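Local coordinates for probable sulfate-binding lipoprotein SubI (Mycobacterium tuberculosis, PDB 6DDN) that probably binds sulfate outside the membrane and carries it to a transporter, at residues S53-Y59 with A104-S110; V69-F73 with A279-Q284; S95-A99 with A116-K120. All coordinates share one frame; numbering follows the deposited sequence.

Contact 1: residues S53-Y59 with A104-S110; sequences SITLVAY and ADLVNFS
Thr-55 and Asp-105 begin a short parallel pairing in which Thr-55 O accepts two neighbouring amides, Asp-105 N at 2.8 Å and Leu-106 N at 3.1 Å. The aspartate answers with its side chain: OD2 takes the Thr-55 N-H at 2.8 Å on its anti side, while OD1 turns to Ser-271. This is the looser end, with Ser-53 and Thr-55 partly exposed. Farther in, Val-57 N reaches Leu-106 O at 3.0 Å, and Val-57 O receives Asn-108 N. With CG anti to the backbone N (chi1 170°), Leu-56 sends CD1 across to Leu-106 CB at 3.7 Å. The face bearing Val-57 closes by CG2 against Ala-104 CB (3.6 Å). The tighter end is at buried Tyr-59: one ring face lies over Ser-110, CA 3.8 Å above the plane, while Asn-108 O sits at its edge and accepts Tyr-59 N. The Asn-108 amide is pinned by Trp-66 and Pro-264. Ser-110 OG bonds Tyr-236; the nearest atoms of this side chain and a sulfate, probably from the crystallisation liquor but perhaps marking a pocket, are about 3 Å apart. Strands 53-58 and 106-108 form part of the central sheet in one lobe, consistent with the type II periplasmic binding protein fold.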
loop_
_atom_site.group_PDB
_atom_site.type_symbol
_atom_site.label_atom_id
_atom_site.label_comp_id
_atom_site.label_asym_id
_atom_site.label_seq_id
_atom_site.Cartn_x
_atom_site.Cartn_y
_atom_site.Cartn_z
ATOM N N SER A 53 -24.751 8.276 -5.317
ATOM C CA SER A 53 -23.506 8.664 -4.670
ATOM C C SER A 53 -22.938 7.478 -3.903
ATOM O O SER A 53 -23.655 6.833 -3.130
ATOM C CB SER A 53 -23.741 9.848 -3.728
ATOM O OG SER A 53 -22.534 10.272 -3.131
ATOM N N ILE A 54 -21.654 7.192 -4.117
ATOM C CA ILE A 54 -20.953 6.130 -3.406
ATOM C C ILE A 54 -19.716 6.719 -2.743
ATOM O O ILE A 54 -19.120 7.682 -3.235
ATOM C CB ILE A 54 -20.562 4.958 -4.335
ATOM C CG1 ILE A 54 -19.793 5.470 -5.553
ATOM C CG2 ILE A 54 -21.799 4.180 -4.762
ATOM C CD1 ILE A 54 -19.209 4.370 -6.413
ATOM N N THR A 55 -19.329 6.129 -1.615
ATOM C CA THR A 55 -18.204 6.605 -0.824
ATOM C C THR A 55 -17.135 5.528 -0.750
ATOM O O THR A 55 -17.417 4.393 -0.349
ATOM C CB THR A 55 -18.644 6.998 0.587
ATOM O OG1 THR A 55 -19.511 8.137 0.515
ATOM C CG2 THR A 55 -17.435 7.338 1.443
ATOM N N LEU A 56 -15.914 5.887 -1.133
ATOM C CA LEU A 56 -14.762 5.005 -1.023
ATOM C C LEU A 56 -13.942 5.417 0.191
ATOM O O LEU A 56 -13.434 6.544 0.247
ATOM C CB LEU A 56 -13.904 5.059 -2.286
ATOM C CG LEU A 56 -12.557 4.341 -2.164
ATOM C CD1 LEU A 56 -12.752 2.840 -2.026
ATOM C CD2 LEU A 56 -11.676 4.656 -3.351
ATOM N N VAL A 57 -13.825 4.517 1.159
ATOM C CA VAL A 57 -12.946 4.702 2.306
ATOM C C VAL A 57 -11.653 3.966 1.992
ATOM O O VAL A 57 -11.604 2.732 2.023
ATOM C CB VAL A 57 -13.589 4.196 3.604
ATOM C CG1 VAL A 57 -12.581 4.229 4.746
ATOM C CG2 VAL A 57 -14.808 5.034 3.949
ATOM N N ALA A 58 -10.606 4.718 1.669
ATOM C CA ALA A 58 -9.331 4.150 1.262
ATOM C C ALA A 58 -8.249 4.516 2.267
ATOM O O ALA A 58 -8.447 5.342 3.162
ATOM C CB ALA A 58 -8.937 4.626 -0.143
ATOM N N TYR A 59 -7.084 3.888 2.105
ATOM C CA TYR A 59 -5.961 4.154 2.994
ATOM C C TYR A 59 -5.275 5.465 2.616
ATOM O O TYR A 59 -5.870 6.307 1.940
ATOM C CB TYR A 59 -4.978 2.974 3.003
ATOM C CG TYR A 59 -4.349 2.601 1.675
ATOM C CD1 TYR A 59 -5.101 2.034 0.653
ATOM C CD2 TYR A 59 -2.988 2.776 1.463
ATOM C CE1 TYR A 59 -4.520 1.680 -0.554
ATOM C CE2 TYR A 59 -2.401 2.422 0.265
ATOM C CZ TYR A 59 -3.168 1.880 -0.742
ATOM O OH TYR A 59 -2.573 1.533 -1.934
ATOM N N ALA A 104 -19.554 3.833 4.245
ATOM C CA ALA A 104 -18.657 3.367 3.201
ATOM C C ALA A 104 -19.438 2.475 2.253
ATOM O O ALA A 104 -20.263 1.668 2.689
ATOM C CB ALA A 104 -17.461 2.604 3.782
ATOM N N ASP A 105 -19.186 2.642 0.957
ATOM C CA ASP A 105 -19.698 1.727 -0.047
ATOM C C ASP A 105 -18.615 0.837 -0.637
ATOM O O ASP A 105 -18.932 -0.244 -1.143
ATOM C CB ASP A 105 -20.393 2.505 -1.174
ATOM C CG ASP A 105 -21.547 3.357 -0.667
ATOM O OD1 ASP A 105 -22.645 2.808 -0.435
ATOM O OD2 ASP A 105 -21.354 4.579 -0.497
ATOM N N LEU A 106 -17.353 1.259 -0.568
ATOM C CA LEU A 106 -16.221 0.448 -0.986
ATOM C C LEU A 106 -15.055 0.703 -0.047
ATOM O O LEU A 106 -14.866 1.818 0.448
ATOM C CB LEU A 106 -15.784 0.758 -2.421
ATOM C CG LEU A 106 -16.675 0.259 -3.552
ATOM C CD1 LEU A 106 -17.272 1.436 -4.300
ATOM C CD2 LEU A 106 -15.876 -0.630 -4.486
ATOM N N VAL A 107 -14.269 -0.343 0.187
ATOM C CA VAL A 107 -13.058 -0.250 0.988
ATOM C C VAL A 107 -11.872 -0.578 0.098
ATOM O O VAL A 107 -11.954 -1.465 -0.757
ATOM C CB VAL A 107 -13.101 -1.184 2.213
ATOM C CG1 VAL A 107 -13.890 -0.529 3.321
ATOM C CG2 VAL A 107 -13.703 -2.530 1.840
ATOM N N ASN A 108 -10.779 0.155 0.291
ATOM C CA ASN A 108 -9.517 -0.100 -0.404
ATOM C C ASN A 108 -8.411 0.196 0.602
ATOM O O ASN A 108 -8.075 1.359 0.836
ATOM C CB ASN A 108 -9.381 0.754 -1.658
ATOM C CG ASN A 108 -7.999 0.665 -2.273
ATOM O OD1 ASN A 108 -7.363 1.681 -2.555
ATOM N ND2 ASN A 108 -7.524 -0.556 -2.483
ATOM N N PHE A 109 -7.856 -0.850 1.198
ATOM C CA PHE A 109 -6.942 -0.695 2.316
ATOM C C PHE A 109 -5.535 -1.127 1.928
ATOM O O PHE A 109 -5.308 -1.760 0.894
ATOM C CB PHE A 109 -7.450 -1.482 3.529
ATOM C CG PHE A 109 -8.693 -0.900 4.135
ATOM C CD1 PHE A 109 -8.895 0.470 4.138
ATOM C CD2 PHE A 109 -9.665 -1.718 4.687
ATOM C CE1 PHE A 109 -10.038 1.020 4.690
ATOM C CE2 PHE A 109 -10.813 -1.174 5.241
ATOM C CZ PHE A 109 -10.998 0.196 5.241
ATOM N N SER A 110 -4.579 -0.752 2.780
ATOM C CA SER A 110 -3.177 -1.043 2.502
ATOM C C SER A 110 -2.898 -2.538 2.548
ATOM O O SER A 110 -2.153 -3.061 1.711
ATOM C CB SER A 110 -2.285 -0.306 3.500
ATOM O OG SER A 110 -0.938 -0.732 3.391
#

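Contact 2: residues V69-F73 with A279-Q284; sequences VIPAF and AFRNFQ
An aromatic cluster of Phe-73, Phe-280 and Phe-283 joins helix 63-74 to helix 274-284, two helices packed beside strand 83-88 whose short segments cross at 112° with their axes 10.7 Å apart. With CG anti to the backbone N (chi1 176°), the Phe-73 ring points toward the second helix and touches both Phe-280 and Phe-283. Phe-280 comes over one face of this ring, displaced toward the rim, and its CD1 lies 3.3 Å from Phe-73 CD2; the planes are inclined at 45°. Phe-280 CA also lies over the Phe-73 ring as a CH-pi donor. The roles are exchanged at Phe-283, for there Phe-73 CA sits above the Phe-283 ring, 3.9 Å from its centroid. The edge of Phe-283 meets Val-69 CG1 nearly in plane, and its CZ touches Ala-72 CB at 3.9 Å. On the other flank, Ile-70 CG1 abuts Phe-280 CZ at 3.5 Å, and Ile-70 and Phe-280 both extend to Val-84 on the sheet. Gln-284, bent at chi2, brings its amide up to Val-69 CG1: NE2 donates to Phe-280 O at 2.9 Å, an almost straight bond within its own helix, and OE1 accepts from Trp-293. Both ends of the Gln-284 amide thus have a hydrogen-bond partner, and Val-69 CG1 makes only a van der Waals contact with it. With apolar and CH-pi contacts alone between the segments, the attraction is probably mainly dispersion and exclusion of water, and shape fit probably sets the geometry.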
loop_
_atom_site.group_PDB
_atom_site.type_symbol
_atom_site.label_atom_id
_atom_site.label_comp_id
_atom_site.label_asym_id
_atom_site.label_seq_id
_atom_site.Cartn_x
_atom_site.Cartn_y
_atom_site.Cartn_z
ATOM N N VAL A 69 -8.903 7.327 -11.969
ATOM C CA VAL A 69 -9.826 6.289 -12.408
ATOM C C VAL A 69 -11.270 6.778 -12.340
ATOM O O VAL A 69 -12.090 6.446 -13.205
ATOM C CB VAL A 69 -9.609 5.017 -11.569
ATOM C CG1 VAL A 69 -10.888 4.204 -11.478
ATOM C CG2 VAL A 69 -8.480 4.185 -12.152
ATOM N N ILE A 70 -11.602 7.575 -11.320
ATOM C CA ILE A 70 -12.982 8.035 -11.156
ATOM C C ILE A 70 -13.471 8.833 -12.361
ATOM O O ILE A 70 -14.589 8.565 -12.835
ATOM C CB ILE A 70 -13.130 8.807 -9.832
ATOM C CG1 ILE A 70 -12.963 7.856 -8.644
ATOM C CG2 ILE A 70 -14.476 9.513 -9.767
ATOM C CD1 ILE A 70 -12.622 8.555 -7.347
ATOM N N PRO A 71 -12.719 9.803 -12.901
ATOM C CA PRO A 71 -13.180 10.454 -14.141
ATOM C C PRO A 71 -13.398 9.477 -15.283
ATOM O O PRO A 71 -14.363 9.626 -16.043
ATOM C CB PRO A 71 -12.054 11.451 -14.450
ATOM C CG PRO A 71 -11.439 11.737 -13.132
ATOM C CD PRO A 71 -11.491 10.439 -12.387
ATOM N N ALA A 72 -12.527 8.475 -15.425
ATOM C CA ALA A 72 -12.742 7.455 -16.446
ATOM C C ALA A 72 -13.983 6.629 -16.144
ATOM O O ALA A 72 -14.732 6.260 -17.057
ATOM C CB ALA A 72 -11.517 6.551 -16.556
ATOM N N PHE A 73 -14.213 6.322 -14.869
ATOM C CA PHE A 73 -15.435 5.630 -14.483
ATOM C C PHE A 73 -16.660 6.470 -14.819
ATOM O O PHE A 73 -17.630 5.973 -15.400
ATOM C CB PHE A 73 -15.387 5.300 -12.992
ATOM C CG PHE A 73 -16.643 4.679 -12.464
ATOM C CD1 PHE A 73 -17.119 3.490 -12.989
ATOM C CD2 PHE A 73 -17.342 5.279 -11.431
ATOM C CE1 PHE A 73 -18.273 2.914 -12.496
ATOM C CE2 PHE A 73 -18.490 4.705 -10.932
ATOM C CZ PHE A 73 -18.960 3.523 -11.466
ATOM N N ALA A 279 -20.310 -1.979 -9.694
ATOM C CA ALA A 279 -19.857 -1.438 -10.970
ATOM C C ALA A 279 -18.532 -0.705 -10.814
ATOM O O ALA A 279 -17.632 -0.847 -11.651
ATOM C CB ALA A 279 -20.922 -0.509 -11.554
ATOM N N PHE A 280 -18.385 0.070 -9.738
ATOM C CA PHE A 280 -17.142 0.799 -9.518
ATOM C C PHE A 280 -15.989 -0.135 -9.182
ATOM O O PHE A 280 -14.837 0.158 -9.524
ATOM C CB PHE A 280 -17.324 1.831 -8.406
ATOM C CG PHE A 280 -16.176 2.787 -8.276
ATOM C CD1 PHE A 280 -15.594 3.343 -9.400
ATOM C CD2 PHE A 280 -15.681 3.131 -7.032
ATOM C CE1 PHE A 280 -14.539 4.226 -9.285
ATOM C CE2 PHE A 280 -14.623 4.016 -6.912
ATOM C CZ PHE A 280 -14.053 4.562 -8.039
ATOM N N ARG A 281 -16.268 -1.258 -8.517
ATOM C CA ARG A 281 -15.208 -2.211 -8.210
ATOM C C ARG A 281 -14.777 -2.974 -9.458
ATOM O O ARG A 281 -13.578 -3.123 -9.723
ATOM C CB ARG A 281 -15.666 -3.185 -7.125
ATOM C CG ARG A 281 -14.629 -4.245 -6.796
ATOM C CD ARG A 281 -15.274 -5.520 -6.297
ATOM N NE ARG A 281 -15.994 -6.215 -7.359
ATOM C CZ ARG A 281 -16.952 -7.113 -7.147
ATOM N NH1 ARG A 281 -17.305 -7.426 -5.907
ATOM N NH2 ARG A 281 -17.558 -7.698 -8.173
ATOM N N ASN A 282 -15.746 -3.466 -10.235
ATOM C CA ASN A 282 -15.420 -4.224 -11.438
ATOM C C ASN A 282 -14.734 -3.354 -12.481
ATOM O O ASN A 282 -13.902 -3.850 -13.250
ATOM C CB ASN A 282 -16.686 -4.855 -12.017
ATOM C CG ASN A 282 -17.281 -5.913 -11.102
ATOM O OD1 ASN A 282 -16.641 -6.358 -10.148
ATOM N ND2 ASN A 282 -18.511 -6.323 -11.391
ATOM N N PHE A 283 -15.057 -2.059 -12.517
ATOM C CA PHE A 283 -14.409 -1.159 -13.464
ATOM C C PHE A 283 -12.900 -1.116 -13.257
ATOM O O PHE A 283 -12.153 -0.864 -14.208
ATOM C CB PHE A 283 -15.002 0.245 -13.341
ATOM C CG PHE A 283 -14.406 1.243 -14.293
ATOM C CD1 PHE A 283 -14.798 1.275 -15.622
ATOM C CD2 PHE A 283 -13.457 2.154 -13.858
ATOM C CE1 PHE A 283 -14.253 2.193 -16.499
ATOM C CE2 PHE A 283 -12.908 3.074 -14.730
ATOM C CZ PHE A 283 -13.306 3.093 -16.053
ATOM N N GLN A 284 -12.435 -1.368 -12.028
ATOM C CA GLN A 284 -11.006 -1.297 -11.742
ATOM C C GLN A 284 -10.222 -2.356 -12.503
ATOM O O GLN A 284 -9.069 -2.119 -12.885
ATOM C CB GLN A 284 -10.763 -1.444 -10.240
ATOM C CG GLN A 284 -11.501 -0.427 -9.393
ATOM C CD GLN A 284 -11.344 0.980 -9.923
ATOM O OE1 GLN A 284 -10.249 1.391 -10.309
ATOM N NE2 GLN A 284 -12.442 1.725 -9.955
#

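Contact 3: residues S95-A99 with A116-K120; sequences SRGVA and ARLVK. With SO4 (sulfate ion), chain E.
Arg-117 and Ser-95 meet along the length of the arginine, which runs out from helix 113-120 toward helix 91-99. Its CB starts 3.9 Å from Ser-95 OG. CG, anti to the backbone N (chi1 175°), carries the chain across the gap, and CD passes the same hydroxyl oxygen at 3.6 Å while also nearing Arg-96 CG. A bend at chi3 (-69°) then turns the guanidinium so that its edges serve two partners and one face is met by Arg-96 CG. NE and NH1 both donate to O4 of a sulfate ion, probably taken up from the crystallisation liquor, with NH1 to O4 at 3.0 Å the straighter of the pair. At another edge, NH2 gives Ser-95 OG a weak hydrogen bond of 3.0 Å and forms a salt bridge with Asp-114. The Asp-114 carboxylate, through OD1, and more weakly Ser-95 OG, itself bonded to Asp-114 O, restrain the guanidinium. Arg-96 approaches the sulfate from its own helix on an extended chain: NE lies doubtfully close to O2, NH1 makes only a weak bond to it and also donates to Leu-173 O, and the guanidinium plane stands 68° from that of Arg-117. The ion probably offsets the charges of both arginines; Asp-93 takes up part of that of Arg-96. Next to these polar groups, Leu-118 provides the apolar part: CD2 lies near Ser-95 O and against Ala-99 CB at 3.6 Å, and CD1 faces Val-98 CG1 at 4.1 Å. The two helices run nearly parallel with axes 9.3 Å apart. They come just before and just after strand 106-108, and their inner residues, Val-98 and Leu-118, rest on the sheet face bearing Val-57 and Val-107.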
loop_
_atom_site.group_PDB
_atom_site.type_symbol
_atom_site.label_atom_id
_atom_site.label_comp_id
_atom_site.label_asym_id
_atom_site.label_seq_id
_atom_site.Cartn_x
_atom_site.Cartn_y
_atom_site.Cartn_z
ATOM N N SER A 95 -10.067 1.292 8.598
ATOM C CA SER A 95 -10.770 0.022 8.739
ATOM C C SER A 95 -11.633 0.008 9.994
ATOM O O SER A 95 -12.784 -0.441 9.959
ATOM C CB SER A 95 -9.768 -1.132 8.764
ATOM O OG SER A 95 -10.429 -2.384 8.736
ATOM N N ARG A 96 -11.096 0.502 11.111
ATOM C CA ARG A 96 -11.873 0.551 12.344
ATOM C C ARG A 96 -13.072 1.478 12.204
ATOM O O ARG A 96 -14.165 1.166 12.690
ATOM C CB ARG A 96 -10.985 0.992 13.506
ATOM C CG ARG A 96 -10.087 -0.109 14.013
ATOM C CD ARG A 96 -9.019 0.414 14.951
ATOM N NE ARG A 96 -7.830 -0.429 14.889
ATOM C CZ ARG A 96 -6.616 0.007 14.568
ATOM N NH1 ARG A 96 -5.596 -0.840 14.531
ATOM N NH2 ARG A 96 -6.419 1.289 14.290
ATOM N N GLY A 97 -12.883 2.622 11.543
ATOM C CA GLY A 97 -13.992 3.540 11.340
ATOM C C GLY A 97 -15.190 2.874 10.697
ATOM O O GLY A 97 -16.310 2.951 11.208
ATOM N N VAL A 98 -14.972 2.205 9.562
ATOM C CA VAL A 98 -16.074 1.546 8.868
ATOM C C VAL A 98 -16.618 0.392 9.700
ATOM O O VAL A 98 -17.830 0.144 9.722
ATOM C CB VAL A 98 -15.628 1.074 7.475
ATOM C CG1 VAL A 98 -16.823 0.561 6.687
ATOM C CG2 VAL A 98 -14.930 2.199 6.728
ATOM N N ALA A 99 -15.735 -0.331 10.395
ATOM C CA ALA A 99 -16.186 -1.417 11.256
ATOM C C ALA A 99 -17.169 -0.925 12.306
ATOM O O ALA A 99 -18.069 -1.668 12.711
ATOM C CB ALA A 99 -14.989 -2.089 11.930
ATOM N N ALA A 116 -10.077 -8.078 6.462
ATOM C CA ALA A 116 -10.562 -9.163 7.307
ATOM C C ALA A 116 -11.286 -8.643 8.541
ATOM O O ALA A 116 -12.249 -9.269 9.000
ATOM C CB ALA A 116 -9.400 -10.069 7.713
ATOM N N ARG A 117 -10.837 -7.514 9.098
ATOM C CA ARG A 117 -11.548 -6.924 10.228
ATOM C C ARG A 117 -12.989 -6.602 9.857
ATOM O O ARG A 117 -13.910 -6.843 10.645
ATOM C CB ARG A 117 -10.826 -5.666 10.714
ATOM C CG ARG A 117 -11.570 -4.929 11.824
ATOM C CD ARG A 117 -10.957 -3.570 12.132
ATOM N NE ARG A 117 -9.648 -3.681 12.768
ATOM C CZ ARG A 117 -8.492 -3.533 12.129
ATOM N NH1 ARG A 117 -7.348 -3.651 12.788
ATOM N NH2 ARG A 117 -8.479 -3.264 10.830
ATOM N N LEU A 118 -13.204 -6.068 8.652
ATOM C CA LEU A 118 -14.560 -5.771 8.206
ATOM C C LEU A 118 -15.354 -7.041 7.933
ATOM O O LEU A 118 -16.574 -7.061 8.131
ATOM C CB LEU A 118 -14.523 -4.891 6.959
ATOM C CG LEU A 118 -13.848 -3.536 7.149
ATOM C CD1 LEU A 118 -14.269 -2.607 6.043
ATOM C CD2 LEU A 118 -14.203 -2.944 8.499
ATOM N N VAL A 119 -14.689 -8.100 7.471
ATOM C CA VAL A 119 -15.373 -9.375 7.286
ATOM C C VAL A 119 -15.792 -9.946 8.634
ATOM O O VAL A 119 -16.923 -10.416 8.805
ATOM C CB VAL A 119 -14.478 -10.358 6.510
ATOM C CG1 VAL A 119 -15.240 -11.635 6.204
ATOM C CG2 VAL A 119 -13.978 -9.722 5.228
ATOM N N LYS A 120 -14.886 -9.900 9.615
ATOM C CA LYS A 120 -15.208 -10.327 10.971
ATOM C C LYS A 120 -16.378 -9.547 11.557
ATOM O O LYS A 120 -17.056 -10.052 12.459
ATOM C CB LYS A 120 -13.979 -10.170 11.868
ATOM C CG LYS A 120 -13.834 -11.234 12.941
ATOM C CD LYS A 120 -13.063 -12.442 12.430
ATOM C CE LYS A 120 -12.854 -13.469 13.534
ATOM N NZ LYS A 120 -14.135 -13.880 14.174
HETATM S S SO4 E . -8.542 -3.742 16.393
HETATM O O1 SO4 E . -9.947 -3.378 16.245
HETATM O O2 SO4 E . -7.707 -2.566 16.164
HETATM O O3 SO4 E . -8.306 -4.246 17.742
HETATM O O4 SO4 E . -8.201 -4.780 15.425
#

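The three contacts lie in one alpha/beta lobe, around a shared sheet. Contact 1 lies in the middle, its centre 13 Å from contact 2 and 12 Å from contact 3, whereas the centres of contacts 2 and 3 are 23 Å apart with nearest atoms about 12 Å away. They occupy opposite faces: Ile-54 and Leu-106 touch Phe-280 of contact 2, while Val-107 and Phe-109 touch Leu-118 and Ser-95 of contact 3. Along the chain the order is 53-59, 69-73, 95-99, 104-110, 116-120, then, after a long excursion, 279-284. The late return of the chain to this lobe is consistent with the two-lobed architecture of solute-binding proteins.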